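Long-range contacts in Rubredoxin\:oxygen oxidoreductase (Desulfovibrio gigas, PDB 1E5D), which catalyses the four-electron reduction of one oxygen molecule to two water molecules, using a diiron centre and flavin mononucleotide: residues A3-I7 with E175-D179; G25-S29 with H293-I297; I72-I77 with P97-S103. All blocks are in the same frame, centred on the assembly; numbering follows the deposited sequence.

Interaction 1: A3-I7 with E175-D179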
ATOM      1  N   ALA A   3      -2.179 -19.004  35.052  1.00 35.75           N
ATOM      2  CA  ALA A   3      -0.777 -19.361  34.903  1.00 26.28           C
ATOM      3  C   ALA A   3      -0.610 -20.819  34.482  1.00 28.58           C
ATOM      4  O   ALA A   3      -1.398 -21.689  34.838  1.00 35.48           O
ATOM      5  CB  ALA A   3       0.003 -19.086  36.175  1.00 12.96           C
ATOM      6  N   THR A   4       0.446 -21.050  33.710  1.00 30.44           N
ATOM      7  CA  THR A   4       0.743 -22.375  33.179  1.00 24.33           C
ATOM      8  C   THR A   4       2.096 -22.847  33.694  1.00 25.75           C
ATOM      9  O   THR A   4       3.100 -22.142  33.572  1.00 35.51           O
ATOM     10  CB  THR A   4       0.719 -22.389  31.640  1.00 20.70           C
ATOM     11  OG1 THR A   4      -0.563 -21.968  31.168  1.00 29.06           O
ATOM     12  CG2 THR A   4       0.920 -23.802  31.125  1.00 21.54           C
ATOM     13  N   LYS A   5       2.110 -24.031  34.294  1.00 29.42           N
ATOM     14  CA  LYS A   5       3.336 -24.560  34.876  1.00 26.42           C
ATOM     15  C   LYS A   5       4.208 -25.126  33.769  1.00 26.94           C
ATOM     16  O   LYS A   5       3.815 -26.021  33.022  1.00 27.41           O
ATOM     17  CB  LYS A   5       3.060 -25.637  35.923  1.00 37.91           C
ATOM     18  CG  LYS A   5       3.908 -25.495  37.180  1.00 50.14           C
ATOM     19  CD  LYS A   5       4.685 -26.768  37.472  1.00 56.40           C
ATOM     20  CE  LYS A   5       5.117 -26.840  38.926  1.00 65.42           C
ATOM     21  NZ  LYS A   5       4.345 -27.861  39.689  1.00 83.40           N
ATOM     22  N   ILE A   6       5.421 -24.579  33.683  1.00 22.46           N
ATOM     23  CA  ILE A   6       6.295 -25.126  32.644  1.00 23.67           C
ATOM     24  C   ILE A   6       7.065 -26.287  33.265  1.00 30.62           C
ATOM     25  O   ILE A   6       6.885 -27.431  32.862  1.00 34.97           O
ATOM     26  CB  ILE A   6       7.213 -24.042  32.079  1.00 24.92           C
ATOM     27  CG1 ILE A   6       6.449 -22.851  31.481  1.00 22.77           C
ATOM     28  CG2 ILE A   6       8.176 -24.630  31.067  1.00 22.71           C
ATOM     29  CD1 ILE A   6       7.294 -21.600  31.368  1.00 23.11           C
ATOM     30  N   ILE A   7       7.868 -25.918  34.241  1.00 31.85           N
ATOM     31  CA  ILE A   7       8.540 -26.786  35.187  1.00 33.65           C
ATOM     32  C   ILE A   7       8.354 -26.198  36.593  1.00 39.50           C
ATOM     33  O   ILE A   7       7.907 -25.061  36.738  1.00 53.16           O
ATOM     34  CB  ILE A   7      10.039 -26.983  34.919  1.00 27.25           C
ATOM     35  CG1 ILE A   7      10.861 -25.693  34.921  1.00 28.44           C
ATOM     36  CG2 ILE A   7      10.249 -27.736  33.616  1.00 26.63           C
ATOM     37  CD1 ILE A   7      12.349 -25.936  34.810  1.00 27.45           C
ATOM     38  N   GLU A 175      -3.496 -24.469  23.298  1.00 15.58           N
ATOM     39  CA  GLU A 175      -2.262 -25.232  23.427  1.00 15.80           C
ATOM     40  C   GLU A 175      -1.086 -24.272  23.611  1.00 21.29           C
ATOM     41  O   GLU A 175      -0.903 -23.384  22.775  1.00 28.47           O
ATOM     42  CB  GLU A 175      -2.012 -26.111  22.219  1.00 23.45           C
ATOM     43  CG  GLU A 175      -3.049 -27.108  21.772  1.00 28.37           C
ATOM     44  CD  GLU A 175      -4.389 -26.541  21.361  1.00 33.28           C
ATOM     45  OE1 GLU A 175      -4.556 -26.036  20.236  1.00 42.52           O
ATOM     46  OE2 GLU A 175      -5.284 -26.570  22.236  1.00 56.53           O
ATOM     47  N   ARG A 176      -0.302 -24.420  24.675  1.00 20.83           N
ATOM     48  CA  ARG A 176       0.794 -23.486  24.912  1.00 18.69           C
ATOM     49  C   ARG A 176       2.161 -24.109  24.637  1.00 17.35           C
ATOM     50  O   ARG A 176       3.197 -23.454  24.792  1.00 21.67           O
ATOM     51  CB  ARG A 176       0.749 -22.944  26.340  1.00 18.35           C
ATOM     52  CG  ARG A 176      -0.609 -22.662  26.932  1.00 19.07           C
ATOM     53  CD  ARG A 176      -1.533 -21.891  25.998  1.00 25.60           C
ATOM     54  NE  ARG A 176      -0.812 -20.792  25.361  1.00 29.46           N
ATOM     55  CZ  ARG A 176      -0.585 -19.651  26.003  1.00 50.06           C
ATOM     56  NH1 ARG A 176      -1.036 -19.514  27.245  1.00 69.78           N
ATOM     57  NH2 ARG A 176       0.077 -18.675  25.401  1.00 61.10           N
ATOM     58  N   PHE A 177       2.198 -25.374  24.218  1.00 16.05           N
ATOM     59  CA  PHE A 177       3.491 -26.015  23.989  1.00 15.83           C
ATOM     60  C   PHE A 177       3.653 -26.524  22.567  1.00 17.00           C
ATOM     61  O   PHE A 177       2.701 -26.971  21.939  1.00 16.48           O
ATOM     62  CB  PHE A 177       3.676 -27.154  24.999  1.00 19.24           C
ATOM     63  CG  PHE A 177       3.823 -26.598  26.415  1.00 16.80           C
ATOM     64  CD1 PHE A 177       5.005 -26.007  26.826  1.00 13.76           C
ATOM     65  CD2 PHE A 177       2.760 -26.669  27.294  1.00 15.86           C
ATOM     66  CE1 PHE A 177       5.107 -25.504  28.108  1.00 18.64           C
ATOM     67  CE2 PHE A 177       2.870 -26.178  28.587  1.00 18.65           C
ATOM     68  CZ  PHE A 177       4.049 -25.590  28.996  1.00 13.83           C
ATOM     69  N   SER A 178       4.887 -26.436  22.076  1.00 15.20           N
ATOM     70  CA  SER A 178       5.184 -26.766  20.687  1.00 21.49           C
ATOM     71  C   SER A 178       4.784 -28.193  20.340  1.00 27.31           C
ATOM     72  O   SER A 178       4.407 -28.487  19.205  1.00 24.60           O
ATOM     73  CB  SER A 178       6.673 -26.542  20.403  1.00 20.17           C
ATOM     74  OG  SER A 178       7.480 -27.315  21.273  1.00 25.88           O
ATOM     75  N   ASP A 179       4.860 -29.103  21.310  1.00 29.72           N
ATOM     76  CA  ASP A 179       4.534 -30.496  21.031  1.00 24.56           C
ATOM     77  C   ASP A 179       3.035 -30.737  20.954  1.00 19.41           C
ATOM     78  O   ASP A 179       2.603 -31.852  20.688  1.00 38.96           O
ATOM     79  CB  ASP A 179       5.109 -31.413  22.116  1.00 28.03           C
ATOM     80  CG  ASP A 179       4.580 -31.076  23.496  1.00 36.18           C
ATOM     81  OD1 ASP A 179       3.518 -31.604  23.897  1.00 66.06           O
ATOM     82  OD2 ASP A 179       5.231 -30.277  24.193  1.00 37.70           O
TER
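Thr4 begins the contact with its methyl group. CG2 stands anti to the backbone N, with OG1 on the other branch (chi1 -59°), and this brings the methyl to the Phe177 ring, 4.0 Å from CE2. The two side chains approach from opposite directions, and the methyl reaches the ring obliquely. The OG1 branch lies beside the aliphatic part of Arg176, 4.3 Å from its CG, a loose van der Waals approach. Lys5 CB points away, and the residue contributes its backbone instead: its O lies 4.1 Å from Phe177 CZ, again oblique to the ring. At Ile6 the chain turns a corner, and the bend carries this residue past the end of the ring, its CA 4.3 Å from Phe177 CZ. Beyond it, Ile6 CG2 comes to 4.4 Å from Phe177 CE1. The outer atoms CE2, CZ and CE1 thus meet three successive residues, while the backbones stay well apart, 8.3 Å between Thr4 CA and Arg176 CA. The buried surface is modest, 163 Å², and these spacings indicate apolar packing without polar linkage.

In the metallo-beta-lactamase fold, strand 4-7 is an outermost strand of the seven-stranded sheet, and 175-179 belongs to the loop between strand 160-164 and helix 183-198, so the contact joins the rim of one sheet to a connection leaving the other. Arg231 adds a cation-pi contact to Phe177. Ile6 also touches Tyr38 of strand 33-40 and Phe221 of strand 221-224, and Arg176 rests on strands 10-17 and 33-40.

Interaction 2: G25-S29 with H293-I297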
ATOM      1  N   GLY A  25       1.203  -3.087  13.412  1.00 10.95           N
ATOM      2  CA  GLY A  25       1.281  -2.111  12.346  1.00 12.95           C
ATOM      3  C   GLY A  25       2.088  -2.532  11.150  1.00 17.37           C
ATOM      4  O   GLY A  25       1.999  -1.898  10.089  1.00 20.07           O
ATOM      5  N   TYR A  26       2.903  -3.589  11.240  1.00 20.04           N
ATOM      6  CA  TYR A  26       3.748  -3.863  10.065  1.00 19.43           C
ATOM      7  C   TYR A  26       3.379  -5.178   9.400  1.00 20.28           C
ATOM      8  O   TYR A  26       3.531  -5.285   8.180  1.00 35.74           O
ATOM      9  CB  TYR A  26       5.232  -3.809  10.444  1.00 10.89           C
ATOM     10  CG  TYR A  26       5.758  -4.953  11.278  1.00 17.42           C
ATOM     11  CD1 TYR A  26       5.690  -4.920  12.664  1.00 21.32           C
ATOM     12  CD2 TYR A  26       6.330  -6.082  10.696  1.00 20.11           C
ATOM     13  CE1 TYR A  26       6.171  -5.964  13.433  1.00 20.55           C
ATOM     14  CE2 TYR A  26       6.813  -7.134  11.448  1.00 18.34           C
ATOM     15  CZ  TYR A  26       6.729  -7.066  12.825  1.00 23.27           C
ATOM     16  OH  TYR A  26       7.199  -8.099  13.607  1.00 39.07           O
ATOM     17  N   THR A  27       2.888  -6.168  10.148  1.00 13.43           N
ATOM     18  CA  THR A  27       2.581  -7.455   9.521  1.00 14.94           C
ATOM     19  C   THR A  27       1.226  -8.013   9.924  1.00 19.72           C
ATOM     20  O   THR A  27       0.512  -7.436  10.741  1.00 18.32           O
ATOM     21  CB  THR A  27       3.692  -8.472   9.866  1.00 17.91           C
ATOM     22  OG1 THR A  27       3.427  -9.730   9.229  1.00 11.75           O
ATOM     23  CG2 THR A  27       3.735  -8.739  11.360  1.00  6.25           C
ATOM     24  N   LEU A  28       0.837  -9.160   9.366  1.00 19.44           N
ATOM     25  CA  LEU A  28      -0.396  -9.807   9.775  1.00 19.93           C
ATOM     26  C   LEU A  28      -0.167 -10.997  10.709  1.00 24.45           C
ATOM     27  O   LEU A  28       0.804 -11.731  10.548  1.00 24.55           O
ATOM     28  CB  LEU A  28      -1.182 -10.340   8.578  1.00 18.24           C
ATOM     29  CG  LEU A  28      -1.653  -9.325   7.544  1.00 23.37           C
ATOM     30  CD1 LEU A  28      -2.474 -10.051   6.489  1.00 20.33           C
ATOM     31  CD2 LEU A  28      -2.448  -8.203   8.190  1.00 25.52           C
ATOM     32  N   SER A  29      -1.091 -11.161  11.643  1.00 23.84           N
ATOM     33  CA  SER A  29      -1.124 -12.293  12.556  1.00 18.57           C
ATOM     34  C   SER A  29      -2.460 -13.029  12.415  1.00 17.13           C
ATOM     35  O   SER A  29      -3.352 -12.932  13.241  1.00 19.13           O
ATOM     36  CB  SER A  29      -0.910 -11.829  13.989  1.00 14.82           C
ATOM     37  OG  SER A  29      -2.092 -11.264  14.523  1.00 18.65           O
ATOM     38  N   HIS A 293      -1.485  -9.499   1.467  1.00 12.28           N
ATOM     39  CA  HIS A 293      -0.755  -8.514   2.263  1.00  6.21           C
ATOM     40  C   HIS A 293       0.712  -8.524   1.861  1.00 12.61           C
ATOM     41  O   HIS A 293       1.207  -9.558   1.386  1.00  7.40           O
ATOM     42  CB  HIS A 293      -0.916  -8.831   3.751  1.00  8.38           C
ATOM     43  CG  HIS A 293      -0.595  -7.662   4.626  1.00 12.78           C
ATOM     44  ND1 HIS A 293       0.579  -7.572   5.336  1.00 18.41           N
ATOM     45  CD2 HIS A 293      -1.288  -6.537   4.904  1.00  8.30           C
ATOM     46  CE1 HIS A 293       0.596  -6.441   6.019  1.00 21.29           C
ATOM     47  NE2 HIS A 293      -0.530  -5.791   5.771  1.00 17.12           N
ATOM     48  N   HIS A 294       1.399  -7.400   2.054  1.00 11.16           N
ATOM     49  CA  HIS A 294       2.847  -7.414   1.814  1.00 12.66           C
ATOM     50  C   HIS A 294       3.530  -8.449   2.703  1.00 13.37           C
ATOM     51  O   HIS A 294       4.513  -9.084   2.327  1.00 11.69           O
ATOM     52  CB  HIS A 294       3.469  -6.043   2.028  1.00  5.82           C
ATOM     53  CG  HIS A 294       3.142  -5.289   3.267  1.00  8.18           C
ATOM     54  ND1 HIS A 294       2.203  -4.277   3.277  1.00 12.44           N
ATOM     55  CD2 HIS A 294       3.621  -5.359   4.530  1.00 11.04           C
ATOM     56  CE1 HIS A 294       2.115  -3.770   4.497  1.00 18.00           C
ATOM     57  NE2 HIS A 294       2.964  -4.411   5.280  1.00 18.51           N
ATOM     58  N   SER A 295       3.015  -8.656   3.917  1.00  8.15           N
ATOM     59  CA  SER A 295       3.705  -9.605   4.789  1.00  2.81           C
ATOM     60  C   SER A 295       3.578 -11.012   4.214  1.00  8.46           C
ATOM     61  O   SER A 295       4.524 -11.802   4.326  1.00 16.53           O
ATOM     62  CB  SER A 295       3.170  -9.512   6.209  1.00  2.21           C
ATOM     63  OG  SER A 295       1.792  -9.823   6.283  1.00  9.90           O
ATOM     64  N   GLN A 296       2.445 -11.316   3.598  1.00 13.75           N
ATOM     65  CA  GLN A 296       2.185 -12.612   2.990  1.00 18.67           C
ATOM     66  C   GLN A 296       3.152 -12.899   1.845  1.00 20.34           C
ATOM     67  O   GLN A 296       3.724 -13.972   1.722  1.00 23.07           O
ATOM     68  CB  GLN A 296       0.781 -12.700   2.389  1.00 19.23           C
ATOM     69  CG  GLN A 296      -0.196 -13.610   3.114  1.00 32.41           C
ATOM     70  CD  GLN A 296      -1.418 -12.812   3.544  1.00 45.02           C
ATOM     71  OE1 GLN A 296      -2.492 -12.906   2.955  1.00 30.66           O
ATOM     72  NE2 GLN A 296      -1.226 -12.005   4.585  1.00 75.47           N
ATOM     73  N   ILE A 297       3.290 -11.887   0.988  1.00 15.00           N
ATOM     74  CA  ILE A 297       4.197 -12.077  -0.143  1.00 15.91           C
ATOM     75  C   ILE A 297       5.592 -12.364   0.397  1.00 15.61           C
ATOM     76  O   ILE A 297       6.323 -13.216  -0.101  1.00 14.33           O
ATOM     77  CB  ILE A 297       4.172 -10.848  -1.060  1.00 15.15           C
ATOM     78  CG1 ILE A 297       2.844 -10.721  -1.813  1.00 15.09           C
ATOM     79  CG2 ILE A 297       5.357 -10.858  -2.012  1.00 11.19           C
ATOM     80  CD1 ILE A 297       2.447  -9.313  -2.178  1.00 13.56           C
TER
HETATM   81  O   HOH W   1       1.537 -12.346   7.816  1.00 42.33           O
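The capped N-terminus of helix 294-302, in the flavodoxin-like part of the chain, docks against Tyr26, Thr27 and Leu28 at the lactamase-like part, where Tyr26 and Thr27 form a classic beta bulge with strand 22-23. His293 is the N-cap: Ser295 N donates to its ND1 at 3.0 Å, although the donor lies 33° out of the ring plane. With CG anti to the backbone N, its ring meets Leu28. Leu28 CG sits over one face, 3.6 Å from the ring centroid and 17° off the normal, a CH-pi contact, while His294 ND1 lies over the opposite face. Ser295 OG collects several partners. It accepts from Leu28 N at 3.3 Å, shares a 2.7 Å hydrogen bond with His293 ND1 and hydrogen-bonds to a water whose other bond, as donor, is to Leu28 O. The serine therefore ties the strand backbone to the cap by a direct and a water-mediated route. His294 supplies the second direct link, its NE2 donating to Tyr26 O at 3.1 Å; the 142° angle at hydrogen makes this bond bent.

Tyr26 itself lines the pocket that holds oxygen and touches a flavin mononucleotide. Tyr328 of helix 320-331 packs on Tyr26, Thr27 and Ser295, and helix 183-198 meets Tyr26 and Thr27 through Ile197 and Asn196. The second subunit closes in too, its Tyr321 meeting the His294 ring edge-to-face.

Interaction 3: I72-I77 with P97-S103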
ATOM      1  N   ILE A  72       7.163 -10.303  44.283  1.00 29.48           N
ATOM      2  CA  ILE A  72       8.149 -10.336  43.207  1.00 28.73           C
ATOM      3  C   ILE A  72       9.268  -9.353  43.519  1.00 28.14           C
ATOM      4  O   ILE A  72       8.996  -8.210  43.898  1.00 20.45           O
ATOM      5  CB  ILE A  72       7.541  -9.982  41.837  1.00 27.42           C
ATOM      6  CG1 ILE A  72       6.539 -11.009  41.303  1.00 23.18           C
ATOM      7  CG2 ILE A  72       8.652  -9.714  40.827  1.00 10.93           C
ATOM      8  CD1 ILE A  72       5.808 -10.525  40.069  1.00 33.03           C
ATOM      9  N   ASP A  73      10.528  -9.757  43.371  1.00 27.11           N
ATOM     10  CA  ASP A  73      11.588  -8.812  43.707  1.00 27.65           C
ATOM     11  C   ASP A  73      12.219  -8.229  42.445  1.00 26.05           C
ATOM     12  O   ASP A  73      12.613  -7.065  42.419  1.00 28.07           O
ATOM     13  CB  ASP A  73      12.700  -9.458  44.532  1.00 32.89           C
ATOM     14  CG  ASP A  73      12.236 -10.182  45.773  1.00 33.41           C
ATOM     15  OD1 ASP A  73      11.948  -9.491  46.777  1.00 52.49           O
ATOM     16  OD2 ASP A  73      12.167 -11.430  45.735  1.00 26.30           O
ATOM     17  N   TYR A  74      12.319  -9.093  41.441  1.00 25.76           N
ATOM     18  CA  TYR A  74      13.079  -8.760  40.251  1.00 31.68           C
ATOM     19  C   TYR A  74      12.208  -8.691  39.003  1.00 32.01           C
ATOM     20  O   TYR A  74      11.298  -9.492  38.799  1.00 35.44           O
ATOM     21  CB  TYR A  74      14.178  -9.799  40.016  1.00 39.85           C
ATOM     22  CG  TYR A  74      15.346  -9.739  40.968  1.00 44.75           C
ATOM     23  CD1 TYR A  74      15.680  -8.568  41.639  1.00 42.55           C
ATOM     24  CD2 TYR A  74      16.121 -10.873  41.194  1.00 45.83           C
ATOM     25  CE1 TYR A  74      16.759  -8.541  42.509  1.00 39.97           C
ATOM     26  CE2 TYR A  74      17.196 -10.851  42.057  1.00 44.55           C
ATOM     27  CZ  TYR A  74      17.509  -9.680  42.713  1.00 42.58           C
ATOM     28  OH  TYR A  74      18.582  -9.655  43.576  1.00 50.31           O
ATOM     29  N   LEU A  75      12.550  -7.708  38.182  1.00 24.29           N
ATOM     30  CA  LEU A  75      11.932  -7.569  36.870  1.00 16.06           C
ATOM     31  C   LEU A  75      13.038  -7.616  35.828  1.00 16.95           C
ATOM     32  O   LEU A  75      13.951  -6.795  35.880  1.00 29.16           O
ATOM     33  CB  LEU A  75      11.120  -6.282  36.764  1.00 16.36           C
ATOM     34  CG  LEU A  75       9.883  -6.197  37.667  1.00 18.77           C
ATOM     35  CD1 LEU A  75       9.262  -4.815  37.609  1.00 16.25           C
ATOM     36  CD2 LEU A  75       8.876  -7.266  37.280  1.00 28.48           C
ATOM     37  N   VAL A  76      12.980  -8.573  34.907  1.00 14.32           N
ATOM     38  CA  VAL A  76      14.010  -8.570  33.863  1.00 20.39           C
ATOM     39  C   VAL A  76      13.399  -8.112  32.546  1.00 20.83           C
ATOM     40  O   VAL A  76      12.566  -8.817  31.971  1.00 22.41           O
ATOM     41  CB  VAL A  76      14.661  -9.949  33.688  1.00 22.27           C
ATOM     42  CG1 VAL A  76      15.515  -9.962  32.430  1.00 11.73           C
ATOM     43  CG2 VAL A  76      15.501 -10.321  34.902  1.00 23.24           C
ATOM     44  N   ILE A  77      13.789  -6.936  32.060  1.00 18.72           N
ATOM     45  CA  ILE A  77      13.225  -6.460  30.797  1.00 11.96           C
ATOM     46  C   ILE A  77      14.227  -6.637  29.659  1.00 13.50           C
ATOM     47  O   ILE A  77      15.230  -5.941  29.586  1.00 21.20           O
ATOM     48  CB  ILE A  77      12.790  -4.997  30.874  1.00  8.57           C
ATOM     49  CG1 ILE A  77      12.009  -4.672  32.147  1.00 12.48           C
ATOM     50  CG2 ILE A  77      11.975  -4.626  29.643  1.00  7.53           C
ATOM     51  CD1 ILE A  77      10.764  -5.534  32.265  1.00 22.51           C
ATOM     52  N   PRO A  97       9.318  -3.555  42.779  1.00 34.68           N
ATOM     53  CA  PRO A  97      10.444  -4.485  42.674  1.00 26.79           C
ATOM     54  C   PRO A  97      11.714  -3.882  43.246  1.00 26.99           C
ATOM     55  O   PRO A  97      11.939  -2.674  43.213  1.00 31.92           O
ATOM     56  CB  PRO A  97      10.594  -4.679  41.165  1.00 21.97           C
ATOM     57  CG  PRO A  97      10.052  -3.413  40.584  1.00 23.65           C
ATOM     58  CD  PRO A  97       8.901  -3.016  41.475  1.00 30.56           C
ATOM     59  N   GLU A  98      12.573  -4.745  43.769  1.00 30.50           N
ATOM     60  CA  GLU A  98      13.858  -4.265  44.280  1.00 29.71           C
ATOM     61  C   GLU A  98      14.756  -3.895  43.112  1.00 31.89           C
ATOM     62  O   GLU A  98      15.515  -2.933  43.119  1.00 40.35           O
ATOM     63  CB  GLU A  98      14.467  -5.342  45.161  1.00 33.54           C
ATOM     64  CG  GLU A  98      15.984  -5.363  45.209  1.00 43.90           C
ATOM     65  CD  GLU A  98      16.475  -6.361  46.241  1.00 52.01           C
ATOM     66  OE1 GLU A  98      15.670  -7.221  46.660  1.00 46.62           O
ATOM     67  OE2 GLU A  98      17.658  -6.274  46.620  1.00 77.98           O
ATOM     68  N   LYS A  99      14.656  -4.694  42.045  1.00 30.36           N
ATOM     69  CA  LYS A  99      15.535  -4.396  40.920  1.00 31.03           C
ATOM     70  C   LYS A  99      14.901  -4.725  39.579  1.00 27.81           C
ATOM     71  O   LYS A  99      14.194  -5.700  39.362  1.00 34.52           O
ATOM     72  CB  LYS A  99      16.856  -5.161  41.079  1.00 38.94           C
ATOM     73  CG  LYS A  99      17.969  -4.327  41.688  1.00 40.57           C
ATOM     74  CD  LYS A  99      18.902  -5.175  42.532  1.00 50.30           C
ATOM     75  CE  LYS A  99      20.297  -4.564  42.566  1.00 62.54           C
ATOM     76  NZ  LYS A  99      20.289  -3.169  42.037  1.00 82.46           N
ATOM     77  N   ILE A 100      15.201  -3.832  38.642  1.00 25.66           N
ATOM     78  CA  ILE A 100      14.795  -4.020  37.265  1.00 20.82           C
ATOM     79  C   ILE A 100      16.038  -4.329  36.441  1.00 18.19           C
ATOM     80  O   ILE A 100      16.902  -3.452  36.346  1.00 23.39           O
ATOM     81  CB  ILE A 100      14.106  -2.781  36.677  1.00 21.96           C
ATOM     82  CG1 ILE A 100      12.821  -2.376  37.399  1.00 21.77           C
ATOM     83  CG2 ILE A 100      13.845  -2.990  35.190  1.00 19.64           C
ATOM     84  CD1 ILE A 100      12.274  -1.027  36.985  1.00 38.43           C
ATOM     85  N   PHE A 101      16.101  -5.534  35.897  1.00 19.68           N
ATOM     86  CA  PHE A 101      17.241  -5.903  35.067  1.00 27.74           C
ATOM     87  C   PHE A 101      16.958  -5.730  33.577  1.00 28.53           C
ATOM     88  O   PHE A 101      15.959  -6.246  33.080  1.00 38.88           O
ATOM     89  CB  PHE A 101      17.656  -7.351  35.350  1.00 30.29           C
ATOM     90  CG  PHE A 101      18.159  -7.512  36.780  1.00 29.41           C
ATOM     91  CD1 PHE A 101      19.464  -7.188  37.097  1.00 26.55           C
ATOM     92  CD2 PHE A 101      17.312  -7.976  37.769  1.00 29.06           C
ATOM     93  CE1 PHE A 101      19.920  -7.327  38.390  1.00 19.83           C
ATOM     94  CE2 PHE A 101      17.763  -8.129  39.061  1.00 26.89           C
ATOM     95  CZ  PHE A 101      19.068  -7.804  39.363  1.00 21.41           C
ATOM     96  N   THR A 102      17.849  -5.013  32.902  1.00 21.48           N
ATOM     97  CA  THR A 102      17.758  -4.806  31.468  1.00 23.69           C
ATOM     98  C   THR A 102      19.148  -4.699  30.849  1.00 26.30           C
ATOM     99  O   THR A 102      20.159  -4.478  31.513  1.00 23.09           O
ATOM    100  CB  THR A 102      16.936  -3.549  31.121  1.00 19.69           C
ATOM    101  OG1 THR A 102      16.615  -3.579  29.725  1.00 17.79           O
ATOM    102  CG2 THR A 102      17.744  -2.286  31.355  1.00 13.11           C
ATOM    103  N   SER A 103      19.202  -4.877  29.527  1.00 22.15           N
ATOM    104  CA  SER A 103      20.496  -4.757  28.865  1.00 19.09           C
ATOM    105  C   SER A 103      20.936  -3.300  28.881  1.00 21.52           C
ATOM    106  O   SER A 103      20.181  -2.370  29.168  1.00 21.61           O
ATOM    107  CB  SER A 103      20.434  -5.273  27.432  1.00 17.83           C
ATOM    108  OG  SER A 103      19.743  -4.357  26.596  1.00 19.05           O
TER
HETATM  109  O   HOH W   2      16.864  -5.148  27.665  1.00 50.12           O
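Val76 and Tyr74 on one strand meet Phe101 on its parallel neighbour, within a beta-alpha-beta unit of the lactamase-like fold: strand 74-77, an intervening connection containing helices 82-85 and 88-95, then strand 99-103. The strand axes differ by only 17° in direction. Followed outward, Phe101 begins with CB packed 3.7 Å from Val76 CG2. CG, anti to the carbonyl carbon, turns the ring toward Tyr74. CD2, the next atom along that side, keeps close to the backbone of the partner strand, 4.0 Å from Leu75 O. CE2 then comes over a face of the Tyr74 ring, 3.3 Å from its CD1, and CZ at the tip lies near Tyr74 CE1 and CZ. The stack is T-shaped, with the Phe101 edge toward the Tyr74 face, centroids 4.8 Å apart and planes at 85°. On that same face of the sheet Lys99 runs alongside Tyr74, CB beside the ring, while Lys44 bonds the tyrosine hydroxyl.

The other face carries Leu75, Ile77 and Ile100. Leu75 CD1 reaches Pro97 CG at 3.4 Å, and helix 88-95 covers this side through Leu88 and Ile92. Backbone bonds set the register: Lys99 N donates to Asp73 O, and Leu75 N to Lys99 O at 2.9 Å and 164°. The next two rungs are modelled so short that their lengths are doubtful.

Strand 74-77 leads directly toward His79, Glu81 and Asp83 of the diiron site. Beside Ile77 and Ser103, a water donates to Ile77 O and accepts from Ser103 N, 3.0 Å from that nitrogen.

Overall arrangement
Interactions 1 and 3 reach the same seven-stranded sheet, at places whose centres are 23 Å apart. Interaction 3 is a buried pairing of neighbouring strands, with backbone hydrogen bonds along it and aromatic and aliphatic side chains on its two faces; interaction 1 is a surface contact at an outermost strand, sparse and apolar. Interaction 2 is partly buried, lies nearest the centre of the chain and joins the flavodoxin-like and lactamase-like parts through histidine, serine and water-mediated bonds. The buried areas follow this contrast: 576 Å² for 72-77 with 97-103, 246 Å² for 25-29 with 293-297 and 163 Å² for 3-7 with 175-179. None touches another.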